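Local coordinates for endo-1,3-beta-glucanase, family GH16 (Zobellia galactanivorans, PDB 4CRQ), which probably hydrolyses internal beta-1,3-glucosidic linkages of laminarin, this chain being the GH16 catalytic module of a longer modular enzyme, at residues V150-P153 and G154-H157; V161-A165 and N166-W170; K169-D173 and G174-N178. The protein carries 1 engineered substitution. One frame throughout, in Å; residues are numbered along the deposited sequence. Where two conformers were deposited one is given.

Following the chain from the N terminus, contact 1 (150-153 with 154-157) closes the short loop that leaves strand 141-149 and enters strand 156-163. Contact 2 (161-165 with 166-170) lies at the other end of that strand, where the chain reverses into strand 167-172. Contact 3 (169-173 with 174-178) reverses the chain once more, into strand 175-181. Contact 1 closes before the other two open, contacts 2 and 3 overlap at K169 and W170, and none encloses another; together they make an antiparallel meander within the beta-sandwich of the GH16 module. The second reversal brings contact 3 back to contact 1, where D173 OD2 meets H157 ND1 and V172 packs on V150.

Contact 1: V150-P153 and G154-H157; sequences VSDP and GQYH
A first torsion of 176° swings CG1 of V150 opposite its own backbone N and over one face of the H157 ring, 3.7 Å from V150 CG1 to the ring centroid, a CH-pi contact. At H157, chi1 of -64° sets the ring so that its NE2 donates to D152 O at 2.8 Å, the carbonyl oxygen lying exactly in the ring plane. That same oxygen also accepts Q155 N at 3.1 Å, closing a type I turn from D152 to Q155; the two donors arrive from opposite faces of the carbonyl plane. The D152 carboxylate bends back over the turn, its OD1 taking G154 N at 3.0 Å from above the carboxylate plane, an Asx turn laid over the backbone one. The Q155 side chain crosses that of D152 at about a right angle. H157 ND1 is hydrogen-bonded to D173 OD2, so with both ring nitrogens engaged the imidazole is held against rotation and is perhaps protonated. The turn links strand 141-149 to strand 156-163: H157 makes backbone bonds to I86 of strand 80-87 and P153 to L88 just after it; V150 bonds to L126, and P153 packs on R121 and L126.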
ATOM      1  N   VAL A 150     -10.420  -6.259 -12.169  1.00 29.75           N
ATOM      2  CA  VAL A 150      -9.488  -7.380 -11.987  1.00 30.31           C
ATOM      3  C   VAL A 150     -10.418  -8.585 -11.774  1.00 31.61           C
ATOM      4  O   VAL A 150     -11.046  -8.666 -10.699  1.00 32.61           O
ATOM      5  CB  VAL A 150      -8.496  -7.145 -10.811  1.00 28.12           C
ATOM      6  CG1 VAL A 150      -7.597  -8.367 -10.588  1.00 28.89           C
ATOM      7  CG2 VAL A 150      -7.651  -5.886 -11.026  1.00 26.79           C
ATOM      8  N   SER A 151     -10.502  -9.508 -12.756  1.00 33.38           N
ATOM      9  CA  SER A 151     -11.439 -10.664 -12.731  0.50 33.78           C
ATOM     10  C   SER A 151     -11.341 -11.573 -11.491  1.00 30.83           C
ATOM     11  O   SER A 151     -12.366 -11.934 -10.866  1.00 34.39           O
ATOM     12  CB  SER A 151     -11.285 -11.534 -14.001  0.50 36.31           C
ATOM     13  OG  SER A 151     -11.320 -10.779 -15.203  0.50 39.03           O
ATOM     14  N   ASP A 152     -10.111 -11.967 -11.159  1.00 28.06           N
ATOM     15  CA  ASP A 152      -9.869 -12.815 -10.011  1.00 24.06           C
ATOM     16  C   ASP A 152      -8.689 -12.263  -9.213  1.00 20.55           C
ATOM     17  O   ASP A 152      -7.515 -12.661  -9.456  1.00 21.67           O
ATOM     18  CB  ASP A 152      -9.592 -14.273 -10.390  1.00 26.51           C
ATOM     19  CG  ASP A 152      -9.611 -15.215  -9.156  1.00 30.77           C
ATOM     20  OD1 ASP A 152      -9.604 -14.750  -7.971  1.00 29.46           O
ATOM     21  OD2 ASP A 152      -9.628 -16.443  -9.374  1.00 37.47           O
ATOM     22  N   PRO A 153      -8.962 -11.370  -8.238  1.00 20.63           N
ATOM     23  CA  PRO A 153      -7.851 -10.786  -7.462  1.00 21.82           C
ATOM     24  C   PRO A 153      -7.180 -11.804  -6.556  1.00 19.30           C
ATOM     25  O   PRO A 153      -6.102 -11.529  -6.013  1.00 18.76           O
ATOM     26  CB  PRO A 153      -8.540  -9.714  -6.627  1.00 22.22           C
ATOM     27  CG  PRO A 153      -9.722  -9.355  -7.405  1.00 27.27           C
ATOM     28  CD  PRO A 153     -10.234 -10.687  -7.927  1.00 24.18           C
ATOM     29  N   GLY A 154      -7.807 -12.978  -6.395  1.00 18.20           N
ATOM     30  CA  GLY A 154      -7.209 -14.102  -5.641  1.00 17.87           C
ATOM     31  C   GLY A 154      -6.059 -14.802  -6.349  1.00 17.77           C
ATOM     32  O   GLY A 154      -5.295 -15.557  -5.694  1.00 20.82           O
ATOM     33  N   GLN A 155      -5.957 -14.602  -7.669  1.00 18.22           N
ATOM     34  CA  GLN A 155      -4.773 -15.036  -8.398  1.00 17.25           C
ATOM     35  C   GLN A 155      -3.678 -13.988  -8.224  1.00 19.83           C
ATOM     36  O   GLN A 155      -3.962 -12.846  -7.787  1.00 18.82           O
ATOM     37  CB  GLN A 155      -5.090 -15.133  -9.883  1.00 20.51           C
ATOM     38  CG  GLN A 155      -6.103 -16.224 -10.221  1.00 22.70           C
ATOM     39  CD  GLN A 155      -6.640 -16.108 -11.646  1.00 20.56           C
ATOM     40  OE1 GLN A 155      -6.263 -15.194 -12.380  1.00 23.37           O
ATOM     41  NE2 GLN A 155      -7.545 -17.032 -12.042  1.00 25.48           N
ATOM     42  N   TYR A 156      -2.421 -14.356  -8.567  1.00 20.67           N
ATOM     43  CA  TYR A 156      -1.368 -13.331  -8.601  1.00 18.47           C
ATOM     44  C   TYR A 156      -1.609 -12.336  -9.751  1.00 19.18           C
ATOM     45  O   TYR A 156      -2.037 -12.722 -10.848  1.00 19.65           O
ATOM     46  CB  TYR A 156       0.030 -13.917  -8.759  1.00 17.62           C
ATOM     47  CG  TYR A 156       0.496 -14.569  -7.487  1.00 18.53           C
ATOM     48  CD1 TYR A 156       1.072 -13.804  -6.444  1.00 19.40           C
ATOM     49  CD2 TYR A 156       0.366 -15.963  -7.311  1.00 19.52           C
ATOM     50  CE1 TYR A 156       1.500 -14.408  -5.262  1.00 19.75           C
ATOM     51  CE2 TYR A 156       0.787 -16.582  -6.146  1.00 20.26           C
ATOM     52  CZ  TYR A 156       1.363 -15.825  -5.120  1.00 22.38           C
ATOM     53  OH  TYR A 156       1.779 -16.513  -3.987  1.00 22.98           O
ATOM     54  N   HIS A 157      -1.322 -11.061  -9.467  1.00 19.70           N
ATOM     55  CA  HIS A 157      -1.265 -10.000 -10.472  1.00 20.05           C
ATOM     56  C   HIS A 157      -0.078  -9.127 -10.186  1.00 20.44           C
ATOM     57  O   HIS A 157       0.418  -9.102  -9.047  1.00 18.96           O
ATOM     58  CB  HIS A 157      -2.541  -9.171 -10.479  1.00 19.36           C
ATOM     59  CG  HIS A 157      -3.759  -9.967 -10.880  1.00 18.97           C
ATOM     60  ND1 HIS A 157      -4.123 -10.146 -12.175  1.00 22.48           N
ATOM     61  CD2 HIS A 157      -4.690 -10.661 -10.112  1.00 20.00           C
ATOM     62  CE1 HIS A 157      -5.245 -10.912 -12.222  1.00 20.87           C
ATOM     63  NE2 HIS A 157      -5.587 -11.225 -10.970  1.00 21.37           N
TER

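Contact 2: V161-A165 and N166-W170; sequences VEWDA and NSIKW
E162 and K169 form a hydrogen-bonded antiparallel pair, with E162 N to K169 O and K169 N to E162 O both 2.8 Å, between strand segments whose directions differ by 169°. The non-hydrogen-bonded pairs on either side of it, V161 with W170 and W163 with I168, send their side chains to the opposite face of the sheet. There V161 CG1 lies over one face of the W170 indole, only 3.2 Å from W170 CD1, a tight CH-pi contact against the five-membered ring. I168 CG2 comes down on the same indole face near its rim, so the aliphatic pair shares one side of the ring. I168 CG1 turns the other way along the strand and touches W163 CD1 at 3.6 Å, the two side chains lying next to each other and pointing the same way. Together the two strands make a beta hairpin of the GH16 sandwich, and its apolar face continues onto I82 of strand 80-87 and I132 of strand 127-135. The polar ends of the indoles are held further off, W163 NE1 by F192 O and W170 NE1 by D117 O. At the reversal, D164 N donates to S167 O. With chi1 at 62°, the D164 carboxylate folds back over the turn as an Asx turn: its OD1 accepts N166 N at 2.8 Å, from above the carboxylate plane, and S167 N at 2.7 Å, nearly in line with the C-O bond. S167 OG adds two water bridges, one water donating to E162 O and the other to D164 OD2 at 2.7 Å.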
ATOM      1  N   VAL A 161       3.522   1.182 -10.387  1.00 19.69           N
ATOM      2  CA  VAL A 161       3.455   2.552 -10.850  1.00 22.03           C
ATOM      3  C   VAL A 161       4.747   2.875 -11.548  1.00 20.10           C
ATOM      4  O   VAL A 161       5.797   2.382 -11.114  1.00 20.62           O
ATOM      5  CB  VAL A 161       3.219   3.609  -9.727  1.00 21.72           C
ATOM      6  CG1 VAL A 161       1.801   3.516  -9.213  1.00 24.11           C
ATOM      7  CG2 VAL A 161       4.294   3.528  -8.615  1.00 23.11           C
ATOM      8  N   GLU A 162       4.683   3.671 -12.609  1.00 24.11           N
ATOM      9  CA  GLU A 162       5.888   4.281 -13.198  1.00 24.30           C
ATOM     10  C   GLU A 162       5.827   5.758 -12.822  1.00 23.90           C
ATOM     11  O   GLU A 162       4.869   6.460 -13.177  1.00 28.17           O
ATOM     12  CB  GLU A 162       5.959   4.117 -14.703  1.00 26.88           C
ATOM     13  CG  GLU A 162       6.323   2.719 -15.140  1.00 29.54           C
ATOM     14  CD  GLU A 162       6.291   2.520 -16.645  1.00 36.04           C
ATOM     15  OE1 GLU A 162       5.938   3.446 -17.419  1.00 41.29           O
ATOM     16  OE2 GLU A 162       6.619   1.399 -17.061  1.00 43.01           O
ATOM     17  N   TRP A 163       6.848   6.210 -12.098  1.00 24.76           N
ATOM     18  CA  TRP A 163       6.917   7.550 -11.558  1.00 24.67           C
ATOM     19  C   TRP A 163       8.148   8.253 -12.048  1.00 26.13           C
ATOM     20  O   TRP A 163       9.228   7.769 -11.798  1.00 27.23           O
ATOM     21  CB  TRP A 163       6.887   7.389 -10.041  1.00 27.61           C
ATOM     22  CG  TRP A 163       7.228   8.569  -9.166  1.00 26.64           C
ATOM     23  CD1 TRP A 163       6.981   9.932  -9.395  1.00 25.58           C
ATOM     24  CD2 TRP A 163       7.865   8.505  -7.865  1.00 23.39           C
ATOM     25  NE1 TRP A 163       7.428  10.694  -8.344  1.00 27.24           N
ATOM     26  CE2 TRP A 163       7.976   9.894  -7.384  1.00 26.52           C
ATOM     27  CE3 TRP A 163       8.351   7.462  -7.061  1.00 23.29           C
ATOM     28  CZ2 TRP A 163       8.553  10.205  -6.153  1.00 26.60           C
ATOM     29  CZ3 TRP A 163       8.936   7.790  -5.824  1.00 22.72           C
ATOM     30  CH2 TRP A 163       9.032   9.136  -5.383  1.00 24.39           C
ATOM     31  N   ASP A 164       7.992   9.369 -12.760  1.00 27.72           N
ATOM     32  CA  ASP A 164       9.142  10.185 -13.186  1.00 29.02           C
ATOM     33  C   ASP A 164       8.901  11.636 -12.739  1.00 29.97           C
ATOM     34  O   ASP A 164       7.920  11.926 -12.025  1.00 29.57           O
ATOM     35  CB  ASP A 164       9.391  10.053 -14.698  1.00 31.05           C
ATOM     36  CG  ASP A 164       8.237  10.530 -15.547  1.00 32.07           C
ATOM     37  OD1 ASP A 164       7.430  11.402 -15.162  1.00 34.12           O
ATOM     38  OD2 ASP A 164       8.174   9.973 -16.646  1.00 42.83           O
ATOM     39  N   ALA A 165       9.773  12.549 -13.160  1.00 30.67           N
ATOM     40  CA  ALA A 165       9.631  13.961 -12.793  1.00 31.84           C
ATOM     41  C   ALA A 165       8.315  14.605 -13.294  1.00 34.13           C
ATOM     42  O   ALA A 165       7.847  15.590 -12.723  1.00 37.60           O
ATOM     43  CB  ALA A 165      10.838  14.746 -13.288  1.00 35.42           C
ATOM     44  N   ASN A 166       7.723  14.037 -14.344  1.00 32.85           N
ATOM     45  CA  ASN A 166       6.537  14.627 -15.003  1.00 34.12           C
ATOM     46  C   ASN A 166       5.191  13.952 -14.771  1.00 31.85           C
ATOM     47  O   ASN A 166       4.146  14.597 -14.940  1.00 33.39           O
ATOM     48  CB  ASN A 166       6.783  14.698 -16.518  1.00 39.32           C
ATOM     49  CG  ASN A 166       7.904  15.642 -16.875  1.00 44.19           C
ATOM     50  OD1 ASN A 166       8.014  16.736 -16.318  1.00 46.81           O
ATOM     51  ND2 ASN A 166       8.750  15.226 -17.805  1.00 47.12           N
ATOM     52  N   SER A 167       5.193  12.675 -14.393  1.00 30.52           N
ATOM     53  CA  SER A 167       3.932  11.951 -14.245  1.00 28.99           C
ATOM     54  C   SER A 167       4.037  10.749 -13.339  1.00 26.07           C
ATOM     55  O   SER A 167       5.142  10.294 -13.048  1.00 28.93           O
ATOM     56  CB  SER A 167       3.456  11.454 -15.629  1.00 32.97           C
ATOM     57  OG  SER A 167       4.384  10.522 -16.172  1.00 36.15           O
ATOM     58  N   ILE A 168       2.888  10.247 -12.891  1.00 27.87           N
ATOM     59  CA  ILE A 168       2.816   8.921 -12.237  1.00 25.17           C
ATOM     60  C   ILE A 168       1.792   8.184 -13.089  1.00 26.18           C
ATOM     61  O   ILE A 168       0.709   8.730 -13.381  1.00 28.70           O
ATOM     62  CB  ILE A 168       2.411   8.965 -10.754  1.00 26.46           C
ATOM     63  CG1 ILE A 168       3.443   9.775  -9.959  1.00 27.69           C
ATOM     64  CG2 ILE A 168       2.243   7.549 -10.165  1.00 25.68           C
ATOM     65  CD1 ILE A 168       2.990  10.238  -8.582  1.00 27.80           C
ATOM     66  N   LYS A 169       2.126   6.956 -13.465  1.00 26.54           N
ATOM     67  CA  LYS A 169       1.224   6.089 -14.222  1.00 25.75           C
ATOM     68  C   LYS A 169       1.015   4.819 -13.410  1.00 24.18           C
ATOM     69  O   LYS A 169       1.980   4.314 -12.819  1.00 23.67           O
ATOM     70  CB  LYS A 169       1.802   5.765 -15.609  1.00 27.43           C
ATOM     71  CG  LYS A 169       2.054   6.968 -16.527  1.00 31.45           C
ATOM     72  CD  LYS A 169       2.857   6.500 -17.732  1.00 34.23           C
ATOM     73  CE  LYS A 169       3.559   7.626 -18.485  1.00 46.37           C
ATOM     74  NZ  LYS A 169       2.785   8.114 -19.639  1.00 50.82           N
ATOM     75  N   TRP A 170      -0.216   4.291 -13.396  1.00 25.92           N
ATOM     76  CA  TRP A 170      -0.545   3.039 -12.701  1.00 23.78           C
ATOM     77  C   TRP A 170      -0.865   1.944 -13.684  1.00 26.39           C
ATOM     78  O   TRP A 170      -1.440   2.204 -14.760  1.00 26.74           O
ATOM     79  CB  TRP A 170      -1.767   3.205 -11.796  1.00 24.37           C
ATOM     80  CG  TRP A 170      -1.572   4.038 -10.564  1.00 23.05           C
ATOM     81  CD1 TRP A 170      -1.404   3.596  -9.256  1.00 22.40           C
ATOM     82  CD2 TRP A 170      -1.530   5.503 -10.486  1.00 23.70           C
ATOM     83  NE1 TRP A 170      -1.253   4.647  -8.399  1.00 24.76           N
ATOM     84  CE2 TRP A 170      -1.322   5.828  -9.069  1.00 23.93           C
ATOM     85  CE3 TRP A 170      -1.641   6.549 -11.419  1.00 28.80           C
ATOM     86  CZ2 TRP A 170      -1.231   7.147  -8.617  1.00 26.63           C
ATOM     87  CZ3 TRP A 170      -1.550   7.872 -10.953  1.00 27.98           C
ATOM     88  CH2 TRP A 170      -1.345   8.161  -9.583  1.00 26.65           C
TER
HETATM   89  O   HOH W   1       5.405   8.046 -15.437  1.00 34.15           O
HETATM   90  O   HOH W   2       6.226  11.169 -18.020  1.00 48.89           O

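Contact 3: K169-D173 and G174-N178; sequences KWFVD and GQQFN
N178 and W170 lie alongside each other, pointing the same way, with N178 ND2 over one face of the indole's six-membered ring at 3.6 Å from W170 CZ3 and the amide 28° from the indole plane. On the neighbouring side W170 CB sits over the face of the F177 ring, 3.5 Å from F177 CE1. A chi1 of 70° puts that ring between its own backbone N and carbonyl carbon and folds it back across the hairpin, where V172 CG2 also meets its CE1. F177 N donates to W170 O and N178 O accepts W170 N at 2.9 Å; two residues thus face one, a beta bulge in the hairpin of strands 167-172 and 175-181. A type I' turn, V172 to Q175, reverses the chain, D173 and G174 both having positive phi. With an alanine here in place of W170, the CB under F177 would remain, but N178 would probably lose the surface its amide rests on and D117 O its indole N-H. On the other face F171 and Q176 cross, F171 CE2 touching Q176 CB at 3.6 Å, while a water accepts from K169 NZ and donates to Q176 OE1 at 2.9 Å. Q176 NE2 is hydrogen-bonded to E179.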
ATOM      1  N   LYS A 169       2.126   6.956 -13.465  1.00 26.54           N
ATOM      2  CA  LYS A 169       1.224   6.089 -14.222  1.00 25.75           C
ATOM      3  C   LYS A 169       1.015   4.819 -13.410  1.00 24.18           C
ATOM      4  O   LYS A 169       1.980   4.314 -12.819  1.00 23.67           O
ATOM      5  CB  LYS A 169       1.802   5.765 -15.609  1.00 27.43           C
ATOM      6  CG  LYS A 169       2.054   6.968 -16.527  1.00 31.45           C
ATOM      7  CD  LYS A 169       2.857   6.500 -17.732  1.00 34.23           C
ATOM      8  CE  LYS A 169       3.559   7.626 -18.485  1.00 46.37           C
ATOM      9  NZ  LYS A 169       2.785   8.114 -19.639  1.00 50.82           N
ATOM     10  N   TRP A 170      -0.216   4.291 -13.396  1.00 25.92           N
ATOM     11  CA  TRP A 170      -0.545   3.039 -12.701  1.00 23.78           C
ATOM     12  C   TRP A 170      -0.865   1.944 -13.684  1.00 26.39           C
ATOM     13  O   TRP A 170      -1.440   2.204 -14.760  1.00 26.74           O
ATOM     14  CB  TRP A 170      -1.767   3.205 -11.796  1.00 24.37           C
ATOM     15  CG  TRP A 170      -1.572   4.038 -10.564  1.00 23.05           C
ATOM     16  CD1 TRP A 170      -1.404   3.596  -9.256  1.00 22.40           C
ATOM     17  CD2 TRP A 170      -1.530   5.503 -10.486  1.00 23.70           C
ATOM     18  NE1 TRP A 170      -1.253   4.647  -8.399  1.00 24.76           N
ATOM     19  CE2 TRP A 170      -1.322   5.828  -9.069  1.00 23.93           C
ATOM     20  CE3 TRP A 170      -1.641   6.549 -11.419  1.00 28.80           C
ATOM     21  CZ2 TRP A 170      -1.231   7.147  -8.617  1.00 26.63           C
ATOM     22  CZ3 TRP A 170      -1.550   7.872 -10.953  1.00 27.98           C
ATOM     23  CH2 TRP A 170      -1.345   8.161  -9.583  1.00 26.65           C
ATOM     24  N   PHE A 171      -0.528   0.712 -13.294  1.00 23.92           N
ATOM     25  CA  PHE A 171      -0.724  -0.479 -14.115  1.00 24.56           C
ATOM     26  C   PHE A 171      -1.130  -1.674 -13.277  1.00 23.32           C
ATOM     27  O   PHE A 171      -0.716  -1.785 -12.111  1.00 22.53           O
ATOM     28  CB  PHE A 171       0.588  -0.872 -14.823  1.00 24.01           C
ATOM     29  CG  PHE A 171       1.258   0.257 -15.596  1.00 24.43           C
ATOM     30  CD1 PHE A 171       2.113   1.168 -14.937  1.00 24.37           C
ATOM     31  CD2 PHE A 171       1.048   0.419 -16.977  1.00 27.87           C
ATOM     32  CE1 PHE A 171       2.739   2.206 -15.637  1.00 27.05           C
ATOM     33  CE2 PHE A 171       1.674   1.465 -17.683  1.00 28.71           C
ATOM     34  CZ  PHE A 171       2.517   2.357 -17.016  1.00 27.11           C
ATOM     35  N   VAL A 172      -1.935  -2.550 -13.884  1.00 24.88           N
ATOM     36  CA  VAL A 172      -2.199  -3.878 -13.331  1.00 22.55           C
ATOM     37  C   VAL A 172      -1.859  -4.760 -14.500  1.00 25.54           C
ATOM     38  O   VAL A 172      -2.410  -4.547 -15.603  1.00 26.38           O
ATOM     39  CB  VAL A 172      -3.638  -4.129 -12.815  1.00 21.24           C
ATOM     40  CG1 VAL A 172      -3.824  -5.616 -12.445  1.00 25.07           C
ATOM     41  CG2 VAL A 172      -3.931  -3.240 -11.624  1.00 25.24           C
ATOM     42  N   ASP A 173      -0.936  -5.712 -14.272  1.00 23.72           N
ATOM     43  CA  ASP A 173      -0.497  -6.642 -15.317  1.00 26.35           C
ATOM     44  C   ASP A 173      -0.089  -5.888 -16.601  1.00 27.64           C
ATOM     45  O   ASP A 173      -0.343  -6.355 -17.733  1.00 32.56           O
ATOM     46  CB  ASP A 173      -1.622  -7.666 -15.601  1.00 26.50           C
ATOM     47  CG  ASP A 173      -1.830  -8.675 -14.464  1.00 25.22           C
ATOM     48  OD1 ASP A 173      -0.878  -8.962 -13.686  1.00 25.47           O
ATOM     49  OD2 ASP A 173      -2.965  -9.193 -14.364  1.00 24.81           O
ATOM     50  N   GLY A 174       0.539  -4.716 -16.441  1.00 27.35           N
ATOM     51  CA  GLY A 174       0.975  -3.911 -17.578  1.00 31.17           C
ATOM     52  C   GLY A 174      -0.059  -3.049 -18.255  1.00 28.42           C
ATOM     53  O   GLY A 174       0.289  -2.326 -19.192  1.00 32.94           O
ATOM     54  N   GLN A 175      -1.307  -3.102 -17.797  1.00 29.86           N
ATOM     55  CA  GLN A 175      -2.376  -2.314 -18.393  1.00 34.51           C
ATOM     56  C   GLN A 175      -2.505  -1.004 -17.625  1.00 33.27           C
ATOM     57  O   GLN A 175      -2.819  -1.023 -16.427  1.00 30.20           O
ATOM     58  CB  GLN A 175      -3.694  -3.093 -18.387  1.00 38.23           C
ATOM     59  CG  GLN A 175      -4.898  -2.295 -18.873  1.00 37.04           C
ATOM     60  CD  GLN A 175      -6.154  -3.130 -18.913  1.00 39.66           C
ATOM     61  OE1 GLN A 175      -6.173  -4.221 -19.494  1.00 55.75           O
ATOM     62  NE2 GLN A 175      -7.215  -2.629 -18.301  1.00 46.19           N
ATOM     63  N   GLN A 176      -2.273   0.116 -18.311  1.00 34.55           N
ATOM     64  CA  GLN A 176      -2.381   1.412 -17.671  1.00 32.48           C
ATOM     65  C   GLN A 176      -3.849   1.748 -17.381  1.00 33.53           C
ATOM     66  O   GLN A 176      -4.699   1.515 -18.243  1.00 36.11           O
ATOM     67  CB  GLN A 176      -1.701   2.480 -18.536  1.00 34.31           C
ATOM     68  CG  GLN A 176      -1.579   3.832 -17.873  1.00 34.22           C
ATOM     69  CD  GLN A 176      -0.864   4.854 -18.732  1.00 36.75           C
ATOM     70  OE1 GLN A 176       0.094   4.537 -19.444  1.00 38.95           O
ATOM     71  NE2 GLN A 176      -1.320   6.097 -18.658  1.00 39.51           N
ATOM     72  N   PHE A 177      -4.136   2.278 -16.187  1.00 32.04           N
ATOM     73  CA  PHE A 177      -5.515   2.641 -15.828  1.00 32.82           C
ATOM     74  C   PHE A 177      -5.642   4.000 -15.150  1.00 31.52           C
ATOM     75  O   PHE A 177      -6.766   4.439 -14.859  1.00 35.22           O
ATOM     76  CB  PHE A 177      -6.161   1.530 -14.977  1.00 33.78           C
ATOM     77  CG  PHE A 177      -5.607   1.400 -13.584  1.00 27.85           C
ATOM     78  CD1 PHE A 177      -4.478   0.574 -13.319  1.00 28.97           C
ATOM     79  CD2 PHE A 177      -6.221   2.082 -12.505  1.00 30.24           C
ATOM     80  CE1 PHE A 177      -3.979   0.454 -12.010  1.00 27.09           C
ATOM     81  CE2 PHE A 177      -5.722   1.964 -11.199  1.00 31.14           C
ATOM     82  CZ  PHE A 177      -4.599   1.144 -10.956  1.00 29.40           C
ATOM     83  N   ASN A 178      -4.501   4.649 -14.893  1.00 31.61           N
ATOM     84  CA  ASN A 178      -4.492   5.969 -14.291  1.00 31.77           C
ATOM     85  C   ASN A 178      -3.187   6.674 -14.582  1.00 33.42           C
ATOM     86  O   ASN A 178      -2.140   6.018 -14.691  1.00 33.75           O
ATOM     87  CB  ASN A 178      -4.754   5.874 -12.770  1.00 34.55           C
ATOM     88  CG  ASN A 178      -5.291   7.163 -12.162  1.00 34.92           C
ATOM     89  OD1 ASN A 178      -5.850   8.029 -12.852  1.00 42.80           O
ATOM     90  ND2 ASN A 178      -5.135   7.290 -10.843  1.00 39.85           N
TER
HETATM   91  O   HOH W   3       0.954   6.810 -21.056  1.00 53.95           O